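Local coordinates for oxidoreductase, short chain dehydrogenase/reductase family protein (Bifidobacterium adolescentis L2-32, PDB 6OW4), which acts as a 20beta-hydroxysteroid dehydrogenase of the short-chain dehydrogenase/reductase family, using NADH as its cofactor, at residues 52-61 / 262-273; 131-140 / 194-202. One frame throughout, in Å; residues are numbered along the deposited sequence.

Contact 1. Residues 52-61 / 262-273. With NAD (nicotinamide-adenine-dinucleotide), chain N.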
loop_
_atom_site.group_PDB
_atom_site.type_symbol
_atom_site.label_atom_id
_atom_site.label_comp_id
_atom_site.label_asym_id
_atom_site.label_seq_id
_atom_site.Cartn_x
_atom_site.Cartn_y
_atom_site.Cartn_z
ATOM N N GLY F 52 -2.492 -18.519 -22.431
ATOM C CA GLY F 52 -1.477 -17.647 -23.055
ATOM C C GLY F 52 -0.313 -17.339 -22.126
ATOM O O GLY F 52 0.842 -17.545 -22.546
ATOM N N LEU F 53 -0.600 -16.853 -20.914
ATOM C CA LEU F 53 0.424 -16.457 -19.907
ATOM C C LEU F 53 1.232 -17.688 -19.488
ATOM O O LEU F 53 2.461 -17.567 -19.370
ATOM C CB LEU F 53 -0.257 -15.827 -18.689
ATOM C CG LEU F 53 -1.001 -14.517 -18.941
ATOM C CD1 LEU F 53 -1.506 -13.926 -17.634
ATOM C CD2 LEU F 53 -0.117 -13.515 -19.661
ATOM N N GLY F 54 0.554 -18.817 -19.269
ATOM C CA GLY F 54 1.164 -20.078 -18.807
ATOM C C GLY F 54 2.173 -20.627 -19.801
ATOM O O GLY F 54 3.336 -20.833 -19.403
ATOM N N ARG F 55 1.754 -20.848 -21.052
ATOM C CA ARG F 55 2.587 -21.501 -22.100
ATOM C C ARG F 55 3.746 -20.575 -22.494
ATOM O O ARG F 55 4.864 -21.094 -22.687
ATOM C CB ARG F 55 1.732 -21.922 -23.301
ATOM C CG ARG F 55 1.196 -20.784 -24.159
ATOM C CD ARG F 55 0.151 -21.302 -25.132
ATOM N NE ARG F 55 -0.348 -20.273 -26.039
ATOM C CZ ARG F 55 -1.580 -19.762 -26.041
ATOM N NH1 ARG F 55 -2.493 -20.169 -25.174
ATOM N NH2 ARG F 55 -1.897 -18.831 -26.926
ATOM N N ASN F 56 3.506 -19.263 -22.588
ATOM C CA ASN F 56 4.537 -18.259 -22.970
ATOM C C ASN F 56 5.575 -18.127 -21.847
ATOM O O ASN F 56 6.773 -18.004 -22.168
ATOM C CB ASN F 56 3.923 -16.901 -23.326
ATOM C CG ASN F 56 3.288 -16.880 -24.701
ATOM O OD1 ASN F 56 3.760 -16.182 -25.595
ATOM N ND2 ASN F 56 2.218 -17.637 -24.882
ATOM N N ALA F 57 5.135 -18.138 -20.584
ATOM C CA ALA F 57 6.012 -18.131 -19.387
ATOM C C ALA F 57 6.901 -19.378 -19.411
ATOM O O ALA F 57 8.132 -19.230 -19.334
ATOM C CB ALA F 57 5.186 -18.073 -18.125
ATOM N N ALA F 58 6.283 -20.557 -19.532
ATOM C CA ALA F 58 6.954 -21.875 -19.626
ATOM C C ALA F 58 7.976 -21.860 -20.770
ATOM O O ALA F 58 9.110 -22.336 -20.554
ATOM C CB ALA F 58 5.927 -22.961 -19.821
ATOM N N ALA F 59 7.586 -21.326 -21.934
ATOM C CA ALA F 59 8.419 -21.237 -23.158
ATOM C C ALA F 59 9.659 -20.375 -22.891
ATOM O O ALA F 59 10.753 -20.753 -23.357
ATOM C CB ALA F 59 7.605 -20.687 -24.303
ATOM N N ALA F 60 9.491 -19.257 -22.175
ATOM C CA ALA F 60 10.575 -18.319 -21.799
ATOM C C ALA F 60 11.543 -19.007 -20.829
ATOM O O ALA F 60 12.766 -18.825 -20.986
ATOM C CB ALA F 60 9.994 -17.062 -21.197
ATOM N N LEU F 61 11.011 -19.767 -19.867
ATOM C CA LEU F 61 11.804 -20.525 -18.862
ATOM C C LEU F 61 12.590 -21.645 -19.557
ATOM O O LEU F 61 13.734 -21.900 -19.138
ATOM C CB LEU F 61 10.859 -21.078 -17.792
ATOM C CG LEU F 61 10.213 -20.024 -16.895
ATOM C CD1 LEU F 61 8.935 -20.554 -16.263
ATOM C CD2 LEU F 61 11.184 -19.545 -15.826
ATOM N N ASN F 262 1.724 -11.758 -23.970
ATOM C CA ASN F 262 2.130 -12.910 -23.122
ATOM C C ASN F 262 3.640 -12.854 -22.865
ATOM O O ASN F 262 4.062 -13.238 -21.758
ATOM C CB ASN F 262 1.719 -14.242 -23.755
ATOM C CG ASN F 262 0.219 -14.423 -23.865
ATOM O OD1 ASN F 262 -0.536 -13.873 -23.068
ATOM N ND2 ASN F 262 -0.224 -15.204 -24.839
ATOM N N ASP F 263 4.413 -12.393 -23.854
ATOM C CA ASP F 263 5.898 -12.284 -23.799
ATOM C C ASP F 263 6.322 -11.275 -22.721
ATOM O O ASP F 263 7.367 -11.506 -22.078
ATOM C CB ASP F 263 6.473 -11.894 -25.163
ATOM C CG ASP F 263 5.922 -10.587 -25.709
ATOM O OD1 ASP F 263 4.797 -10.606 -26.235
ATOM O OD2 ASP F 263 6.618 -9.560 -25.587
ATOM N N GLU F 264 5.553 -10.196 -22.535
ATOM C CA GLU F 264 5.870 -9.093 -21.584
ATOM C C GLU F 264 5.625 -9.556 -20.143
ATOM O O GLU F 264 6.148 -8.907 -19.217
ATOM C CB GLU F 264 5.041 -7.852 -21.913
ATOM C CG GLU F 264 5.351 -7.277 -23.280
ATOM C CD GLU F 264 4.597 -6.004 -23.609
ATOM O OE1 GLU F 264 3.359 -5.998 -23.464
ATOM O OE2 GLU F 264 5.251 -5.018 -23.993
ATOM N N ILE F 265 4.838 -10.623 -19.966
ATOM C CA ILE F 265 4.640 -11.322 -18.664
ATOM C C ILE F 265 5.720 -12.401 -18.521
ATOM O O ILE F 265 6.221 -12.585 -17.396
ATOM C CB ILE F 265 3.215 -11.903 -18.566
ATOM C CG1 ILE F 265 2.145 -10.815 -18.710
ATOM C CG2 ILE F 265 3.035 -12.703 -17.283
ATOM C CD1 ILE F 265 2.139 -9.791 -17.594
ATOM N N ALA F 266 6.062 -13.079 -19.622
ATOM C CA ALA F 266 7.066 -14.170 -19.676
ATOM C C ALA F 266 8.420 -13.666 -19.160
ATOM O O ALA F 266 9.055 -14.388 -18.367
ATOM C CB ALA F 266 7.171 -14.704 -21.085
ATOM N N SER F 267 8.839 -12.470 -19.585
ATOM C CA SER F 267 10.122 -11.831 -19.185
ATOM C C SER F 267 10.121 -11.528 -17.678
ATOM O O SER F 267 11.187 -11.678 -17.048
ATOM C CB SER F 267 10.395 -10.596 -20.013
ATOM O OG SER F 267 9.195 -9.889 -20.288
ATOM N N THR F 268 8.972 -11.131 -17.121
ATOM C CA THR F 268 8.795 -10.828 -15.673
ATOM C C THR F 268 8.917 -12.125 -14.863
ATOM O O THR F 268 9.595 -12.100 -13.820
ATOM C CB THR F 268 7.461 -10.120 -15.399
ATOM O OG1 THR F 268 7.410 -8.937 -16.198
ATOM C CG2 THR F 268 7.275 -9.750 -13.944
ATOM N N VAL F 269 8.278 -13.206 -15.325
ATOM C CA VAL F 269 8.344 -14.559 -14.691
ATOM C C VAL F 269 9.806 -15.017 -14.679
ATOM O O VAL F 269 10.268 -15.486 -13.623
ATOM C CB VAL F 269 7.434 -15.576 -15.410
ATOM C CG1 VAL F 269 7.709 -17.008 -14.969
ATOM C CG2 VAL F 269 5.961 -15.239 -15.227
ATOM N N LEU F 270 10.501 -14.878 -15.811
ATOM C CA LEU F 270 11.938 -15.239 -15.953
ATOM C C LEU F 270 12.753 -14.504 -14.883
ATOM O O LEU F 270 13.527 -15.176 -14.171
ATOM C CB LEU F 270 12.415 -14.885 -17.365
ATOM C CG LEU F 270 13.890 -15.167 -17.654
ATOM C CD1 LEU F 270 14.273 -16.580 -17.241
ATOM C CD2 LEU F 270 14.204 -14.945 -19.125
ATOM N N PHE F 271 12.569 -13.184 -14.766
ATOM C CA PHE F 271 13.275 -12.304 -13.796
ATOM C C PHE F 271 13.085 -12.838 -12.369
ATOM O O PHE F 271 14.087 -12.968 -11.642
ATOM C CB PHE F 271 12.791 -10.856 -13.921
ATOM C CG PHE F 271 13.285 -9.932 -12.834
ATOM C CD1 PHE F 271 14.626 -9.587 -12.752
ATOM C CD2 PHE F 271 12.414 -9.414 -11.888
ATOM C CE1 PHE F 271 15.083 -8.746 -11.750
ATOM C CE2 PHE F 271 12.873 -8.572 -10.887
ATOM C CZ PHE F 271 14.206 -8.238 -10.820
ATOM N N LEU F 272 11.839 -13.140 -11.985
ATOM C CA LEU F 272 11.481 -13.605 -10.616
ATOM C C LEU F 272 11.987 -15.036 -10.397
ATOM O O LEU F 272 12.443 -15.328 -9.277
ATOM C CB LEU F 272 9.964 -13.513 -10.412
ATOM C CG LEU F 272 9.402 -12.098 -10.255
ATOM C CD1 LEU F 272 7.889 -12.129 -10.102
ATOM C CD2 LEU F 272 10.034 -11.379 -9.072
ATOM N N ALA F 273 11.920 -15.888 -11.424
ATOM C CA ALA F 273 12.371 -17.300 -11.379
ATOM C C ALA F 273 13.902 -17.366 -11.282
ATOM O O ALA F 273 14.406 -18.243 -10.551
ATOM C CB ALA F 273 11.860 -18.045 -12.589
HETATM P PA NAD N . -6.613 -18.532 -19.352
HETATM O O1A NAD N . -8.039 -18.716 -18.948
HETATM O O2A NAD N . -6.358 -19.226 -20.698
HETATM O O5B NAD N . -5.618 -19.143 -18.271
HETATM C C5B NAD N . -6.120 -19.810 -17.112
HETATM C C4B NAD N . -5.645 -21.290 -17.175
HETATM O O4B NAD N . -5.866 -21.907 -15.754
HETATM C C3B NAD N . -6.311 -21.981 -18.002
HETATM O O3B NAD N . -5.439 -22.718 -18.933
HETATM C C2B NAD N . -7.195 -23.073 -17.112
HETATM O O2B NAD N . -7.343 -24.320 -17.851
HETATM C C1B NAD N . -6.545 -23.253 -16.032
HETATM N N9A NAD N . -7.499 -23.588 -14.926
HETATM C C8A NAD N . -8.613 -23.056 -14.373
HETATM N N7A NAD N . -9.024 -23.881 -13.376
HETATM C C5A NAD N . -8.166 -24.919 -13.318
HETATM C C6A NAD N . -8.130 -26.042 -12.479
HETATM N N6A NAD N . -8.925 -26.541 -11.405
HETATM N N1A NAD N . -7.145 -26.959 -12.622
HETATM C C2A NAD N . -6.180 -26.796 -13.586
HETATM N N3A NAD N . -6.213 -25.683 -14.419
HETATM C C4A NAD N . -7.212 -24.750 -14.275
HETATM O O3 NAD N . -6.311 -16.920 -19.497
HETATM P PN NAD N . -4.981 -16.204 -18.934
HETATM O O1N NAD N . -5.015 -14.758 -19.339
HETATM O O2N NAD N . -3.749 -16.885 -19.532
HETATM O O5D NAD N . -4.978 -16.288 -17.340
HETATM C C5D NAD N . -3.902 -16.893 -16.639
HETATM C C4D NAD N . -3.849 -16.328 -15.195
HETATM O O4D NAD N . -3.603 -15.047 -15.232
HETATM C C3D NAD N . -5.186 -16.492 -14.498
HETATM O O3D NAD N . -4.991 -16.931 -13.215
HETATM C C2D NAD N . -5.801 -15.060 -14.503
HETATM O O2D NAD N . -6.731 -14.952 -13.345
HETATM C C1D NAD N . -4.774 -14.287 -14.409
HETATM N N1N NAD N . -4.955 -12.948 -14.980
HETATM C C2N NAD N . -5.079 -12.771 -16.352
HETATM C C3N NAD N . -5.248 -11.485 -16.888
HETATM C C7N NAD N . -5.399 -11.271 -18.413
HETATM O O7N NAD N . -6.045 -10.326 -18.828
HETATM N N7N NAD N . -4.791 -12.158 -19.344
HETATM C C4N NAD N . -5.284 -10.389 -16.046
HETATM C C5N NAD N . -5.155 -10.560 -14.677
HETATM C C6N NAD N . -4.981 -11.847 -14.150
#

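Contact 2. Residues 131-140 / 194-202. With NAD (nicotinamide-adenine-dinucleotide), chain N.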
loop_
_atom_site.group_PDB
_atom_site.type_symbol
_atom_site.label_atom_id
_atom_site.label_comp_id
_atom_site.label_asym_id
_atom_site.label_seq_id
_atom_site.Cartn_x
_atom_site.Cartn_y
_atom_site.Cartn_z
ATOM N N VAL F 131 -9.290 -18.484 -12.772
ATOM C CA VAL F 131 -10.555 -18.395 -13.559
ATOM C C VAL F 131 -11.365 -17.188 -13.073
ATOM O O VAL F 131 -11.308 -16.883 -11.867
ATOM C CB VAL F 131 -11.364 -19.704 -13.448
ATOM C CG1 VAL F 131 -12.009 -19.866 -12.080
ATOM C CG2 VAL F 131 -12.409 -19.823 -14.545
ATOM N N ASN F 132 -12.081 -16.532 -13.990
ATOM C CA ASN F 132 -13.115 -15.508 -13.682
ATOM C C ASN F 132 -14.479 -16.103 -14.048
ATOM O O ASN F 132 -14.678 -16.443 -15.230
ATOM C CB ASN F 132 -12.840 -14.184 -14.403
ATOM C CG ASN F 132 -13.517 -12.991 -13.757
ATOM O OD1 ASN F 132 -14.291 -13.134 -12.810
ATOM N ND2 ASN F 132 -13.226 -11.802 -14.260
ATOM N N VAL F 133 -15.367 -16.244 -13.060
ATOM C CA VAL F 133 -16.699 -16.904 -13.196
ATOM C C VAL F 133 -17.731 -15.833 -13.545
ATOM O O VAL F 133 -17.737 -14.765 -12.937
ATOM C CB VAL F 133 -17.075 -17.659 -11.907
ATOM C CG1 VAL F 133 -18.359 -18.459 -12.071
ATOM C CG2 VAL F 133 -15.939 -18.557 -11.434
ATOM N N PRO F 134 -18.613 -16.065 -14.546
ATOM C CA PRO F 134 -19.694 -15.125 -14.858
ATOM C C PRO F 134 -20.648 -14.861 -13.680
ATOM O O PRO F 134 -20.878 -15.764 -12.899
ATOM C CB PRO F 134 -20.452 -15.816 -16.000
ATOM C CG PRO F 134 -19.422 -16.724 -16.632
ATOM C CD PRO F 134 -18.584 -17.210 -15.471
ATOM N N GLY F 135 -21.176 -13.634 -13.593
ATOM C CA GLY F 135 -22.075 -13.175 -12.515
ATOM C C GLY F 135 -21.329 -12.907 -11.217
ATOM O O GLY F 135 -21.946 -13.059 -10.147
ATOM N N ASP F 136 -20.057 -12.503 -11.304
ATOM C CA ASP F 136 -19.151 -12.272 -10.144
ATOM C C ASP F 136 -19.255 -10.801 -9.723
ATOM O O ASP F 136 -18.217 -10.119 -9.683
ATOM C CB ASP F 136 -17.714 -12.686 -10.484
ATOM C CG ASP F 136 -16.739 -12.618 -9.321
ATOM O OD1 ASP F 136 -17.201 -12.472 -8.172
ATOM O OD2 ASP F 136 -15.519 -12.709 -9.573
ATOM N N ASP F 137 -20.469 -10.341 -9.414
ATOM C CA ASP F 137 -20.770 -8.930 -9.054
ATOM C C ASP F 137 -21.180 -8.885 -7.576
ATOM O O ASP F 137 -20.826 -9.834 -6.846
ATOM C CB ASP F 137 -21.811 -8.337 -10.012
ATOM C CG ASP F 137 -23.174 -9.008 -9.964
ATOM O OD1 ASP F 137 -23.231 -10.198 -9.598
ATOM O OD2 ASP F 137 -24.168 -8.335 -10.302
ATOM N N GLN F 138 -21.874 -7.822 -7.151
ATOM C CA GLN F 138 -22.339 -7.631 -5.749
ATOM C C GLN F 138 -23.289 -8.773 -5.363
ATOM O O GLN F 138 -23.302 -9.146 -4.173
ATOM C CB GLN F 138 -22.990 -6.255 -5.555
ATOM C CG GLN F 138 -24.280 -6.035 -6.339
ATOM C CD GLN F 138 -24.054 -5.510 -7.736
ATOM O OE1 GLN F 138 -22.937 -5.497 -8.249
ATOM N NE2 GLN F 138 -25.129 -5.075 -8.372
ATOM N N ASP F 139 -24.030 -9.314 -6.340
ATOM C CA ASP F 139 -25.012 -10.419 -6.165
ATOM C C ASP F 139 -24.401 -11.750 -6.621
ATOM O O ASP F 139 -25.153 -12.589 -7.153
ATOM C CB ASP F 139 -26.298 -10.120 -6.938
ATOM C CG ASP F 139 -27.033 -8.904 -6.414
ATOM O OD1 ASP F 139 -27.236 -8.838 -5.186
ATOM O OD2 ASP F 139 -27.387 -8.034 -7.233
ATOM N N ALA F 140 -23.096 -11.946 -6.411
ATOM C CA ALA F 140 -22.396 -13.227 -6.666
ATOM C C ALA F 140 -23.014 -14.303 -5.768
ATOM O O ALA F 140 -22.978 -14.136 -4.531
ATOM C CB ALA F 140 -20.913 -13.076 -6.420
ATOM N N PRO F 194 -17.890 -0.781 -11.728
ATOM C CA PRO F 194 -16.808 -1.766 -11.736
ATOM C C PRO F 194 -17.156 -3.018 -12.558
ATOM O O PRO F 194 -18.328 -3.275 -12.756
ATOM C CB PRO F 194 -16.683 -2.110 -10.247
ATOM C CG PRO F 194 -18.110 -2.030 -9.739
ATOM C CD PRO F 194 -18.750 -0.913 -10.539
ATOM N N THR F 195 -16.140 -3.764 -13.002
ATOM C CA THR F 195 -16.291 -5.067 -13.704
ATOM C C THR F 195 -16.704 -6.131 -12.689
ATOM O O THR F 195 -16.443 -5.983 -11.497
ATOM C CB THR F 195 -15.000 -5.488 -14.422
ATOM O OG1 THR F 195 -13.985 -5.708 -13.441
ATOM C CG2 THR F 195 -14.518 -4.469 -15.430
ATOM N N PRO F 196 -17.366 -7.230 -13.120
ATOM C CA PRO F 196 -17.663 -8.347 -12.221
ATOM C C PRO F 196 -16.400 -9.124 -11.811
ATOM O O PRO F 196 -16.077 -10.116 -12.446
ATOM C CB PRO F 196 -18.626 -9.212 -13.050
ATOM C CG PRO F 196 -18.244 -8.912 -14.484
ATOM C CD PRO F 196 -17.885 -7.442 -14.479
ATOM N N VAL F 197 -15.723 -8.655 -10.755
ATOM C CA VAL F 197 -14.467 -9.254 -10.203
ATOM C C VAL F 197 -14.527 -9.241 -8.667
ATOM O O VAL F 197 -13.466 -9.061 -8.034
ATOM C CB VAL F 197 -13.216 -8.521 -10.738
ATOM C CG1 VAL F 197 -13.030 -8.743 -12.231
ATOM C CG2 VAL F 197 -13.235 -7.030 -10.422
ATOM N N ASN F 198 -15.716 -9.453 -8.092
ATOM C CA ASN F 198 -15.975 -9.402 -6.626
ATOM C C ASN F 198 -15.169 -10.503 -5.924
ATOM O O ASN F 198 -14.249 -10.165 -5.156
ATOM C CB ASN F 198 -17.472 -9.518 -6.321
ATOM C CG ASN F 198 -17.798 -9.431 -4.844
ATOM O OD1 ASN F 198 -16.911 -9.258 -4.012
ATOM N ND2 ASN F 198 -19.073 -9.546 -4.509
ATOM N N ALA F 199 -15.519 -11.770 -6.166
ATOM C CA ALA F 199 -14.833 -12.962 -5.617
ATOM C C ALA F 199 -13.436 -13.076 -6.233
ATOM O O ALA F 199 -12.500 -13.428 -5.499
ATOM C CB ALA F 199 -15.647 -14.203 -5.882
ATOM N N TYR F 200 -13.312 -12.794 -7.532
ATOM C CA TYR F 200 -12.047 -12.908 -8.305
ATOM C C TYR F 200 -10.955 -12.070 -7.637
ATOM O O TYR F 200 -9.879 -12.618 -7.344
ATOM C CB TYR F 200 -12.241 -12.458 -9.752
ATOM C CG TYR F 200 -10.979 -12.509 -10.575
ATOM C CD1 TYR F 200 -10.491 -13.716 -11.051
ATOM C CD2 TYR F 200 -10.265 -11.357 -10.864
ATOM C CE1 TYR F 200 -9.328 -13.778 -11.801
ATOM C CE2 TYR F 200 -9.102 -11.402 -11.615
ATOM C CZ TYR F 200 -8.632 -12.616 -12.085
ATOM O OH TYR F 200 -7.491 -12.663 -12.825
ATOM N N GLY F 201 -11.232 -10.781 -7.421
ATOM C CA GLY F 201 -10.320 -9.832 -6.757
ATOM C C GLY F 201 -9.932 -10.308 -5.369
ATOM O O GLY F 201 -8.730 -10.275 -5.048
ATOM N N ALA F 202 -10.916 -10.747 -4.578
ATOM C CA ALA F 202 -10.736 -11.259 -3.200
ATOM C C ALA F 202 -9.665 -12.358 -3.185
ATOM O O ALA F 202 -8.764 -12.283 -2.330
ATOM C CB ALA F 202 -12.051 -11.759 -2.654
HETATM P PA NAD N . -6.613 -18.532 -19.352
HETATM O O1A NAD N . -8.039 -18.716 -18.948
HETATM O O2A NAD N . -6.358 -19.226 -20.698
HETATM O O5B NAD N . -5.618 -19.143 -18.271
HETATM C C5B NAD N . -6.120 -19.810 -17.112
HETATM C C4B NAD N . -5.645 -21.290 -17.175
HETATM O O4B NAD N . -5.866 -21.907 -15.754
HETATM C C3B NAD N . -6.311 -21.981 -18.002
HETATM O O3B NAD N . -5.439 -22.718 -18.933
HETATM C C2B NAD N . -7.195 -23.073 -17.112
HETATM O O2B NAD N . -7.343 -24.320 -17.851
HETATM C C1B NAD N . -6.545 -23.253 -16.032
HETATM N N9A NAD N . -7.499 -23.588 -14.926
HETATM C C8A NAD N . -8.613 -23.056 -14.373
HETATM N N7A NAD N . -9.024 -23.881 -13.376
HETATM C C5A NAD N . -8.166 -24.919 -13.318
HETATM C C6A NAD N . -8.130 -26.042 -12.479
HETATM N N6A NAD N . -8.925 -26.541 -11.405
HETATM N N1A NAD N . -7.145 -26.959 -12.622
HETATM C C2A NAD N . -6.180 -26.796 -13.586
HETATM N N3A NAD N . -6.213 -25.683 -14.419
HETATM C C4A NAD N . -7.212 -24.750 -14.275
HETATM O O3 NAD N . -6.311 -16.920 -19.497
HETATM P PN NAD N . -4.981 -16.204 -18.934
HETATM O O1N NAD N . -5.015 -14.758 -19.339
HETATM O O2N NAD N . -3.749 -16.885 -19.532
HETATM O O5D NAD N . -4.978 -16.288 -17.340
HETATM C C5D NAD N . -3.902 -16.893 -16.639
HETATM C C4D NAD N . -3.849 -16.328 -15.195
HETATM O O4D NAD N . -3.603 -15.047 -15.232
HETATM C C3D NAD N . -5.186 -16.492 -14.498
HETATM O O3D NAD N . -4.991 -16.931 -13.215
HETATM C C2D NAD N . -5.801 -15.060 -14.503
HETATM O O2D NAD N . -6.731 -14.952 -13.345
HETATM C C1D NAD N . -4.774 -14.287 -14.409
HETATM N N1N NAD N . -4.955 -12.948 -14.980
HETATM C C2N NAD N . -5.079 -12.771 -16.352
HETATM C C3N NAD N . -5.248 -11.485 -16.888
HETATM C C7N NAD N . -5.399 -11.271 -18.413
HETATM O O7N NAD N . -6.045 -10.326 -18.828
HETATM N N7N NAD N . -4.791 -12.158 -19.344
HETATM C C4N NAD N . -5.284 -10.389 -16.046
HETATM C C5N NAD N . -5.155 -10.560 -14.677
HETATM C C6N NAD N . -4.981 -11.847 -14.150
#

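Contact 1. Residues 52-61 / 262-273
The carbonyl oxygen of G52, packed against N262, accepts two bonds from N56. One is the helical bond from N56 N at 3.2 Å. The other is a weak, bent one from N56 ND2 at 2.7 Å. G52 opens the first helix of the Rossmann fold, next to the cofactor. Helix 262-273 crosses this helix at -51°, with axes 8.2 Å apart at their closest. N262 lies across the start of helix 52-61. Its CB sits 3.2 Å from N56 CG, and the two amide planes are turned 62° apart. Both amides find their strongest polar partners on a neighbouring subunit: D24 for N56 and L23 for N262. N262 OD1 is buried with no polar partner; its neighbour is a methyl of L53. Farther along, alanines let the helices close up, with A60 CB 3.7 Å from A266 CB. A57 and L61 meet V269 there. L53 links this packing to NAD. Its backbone N gives a weak bond to the phosphate oxygen O2N. Chi1 of -64° sets CG beside the backbone N, and from CG the methyls diverge: L53 CD2 lies 3.6 Å from I265 CG1, and L53 CD1 lies 3.4 Å from NAD O4D.

Contact 2. Residues 131-140 / 194-202
D136 holds the first turn of helix 198-217 through three backbone N-H groups. Its carboxylate spans two of them: OD1 takes A199 N at 2.7 Å and OD2 takes Y200 N at 3.0 Å, each on a syn lone pair. The carbonyl oxygen of D136 takes N198 N at 3.0 Å, nearly straight at 172°. V197 holds the N-cap position, and D136 binds the N-H groups that follow it. CG of D136 is anti to the backbone N (chi1 -174°), which swings the carboxylate over the helix end. N198 returns a bond from ND2 to D137 O at 2.9 Å. A140 N reaches the same oxygen from the opposite face of its plane. N198 OD1 bonds to H210 of another neighbouring subunit. Around this core, P196 packs its CB on the D136 carbonyl. N132 ND2 lies over one face of the Y200 ring, the amide plane 21° from the ring plane. V131 O is 3.4 Å from Y200 CD1 at the ring edge. Y200 and K204 have the YxxxK spacing of the family. Y200 OH makes a very short 2.5 Å bond to NAD O2D. The helix end would probably stabilise a negative charge on D136, in the same turn that carries Y200.

Overall arrangement
Contacts 1 and 2 both reach NAD, but from different parts of one Rossmann domain. Contact 1 is buried near the centre of the chain and joins two helices that pack against the parallel sheet. Contact 2 is more peripheral and partly buried; it ties the loop after strand 124-127 to the start of helix 198-217, sharing no element. The centres of contacts 1 and 2 are about 26 Å apart, and their nearest atoms about 8 Å. Contact 1 is mostly apolar, with no hydrogen bond between its segments; contact 2 is held by four. Both meet the nicotinamide-side ribose; contact 1 also meets the adjoining phosphate, whereas contact 2 bonds a ribose hydroxyl. Different neighbouring subunits adjoin them.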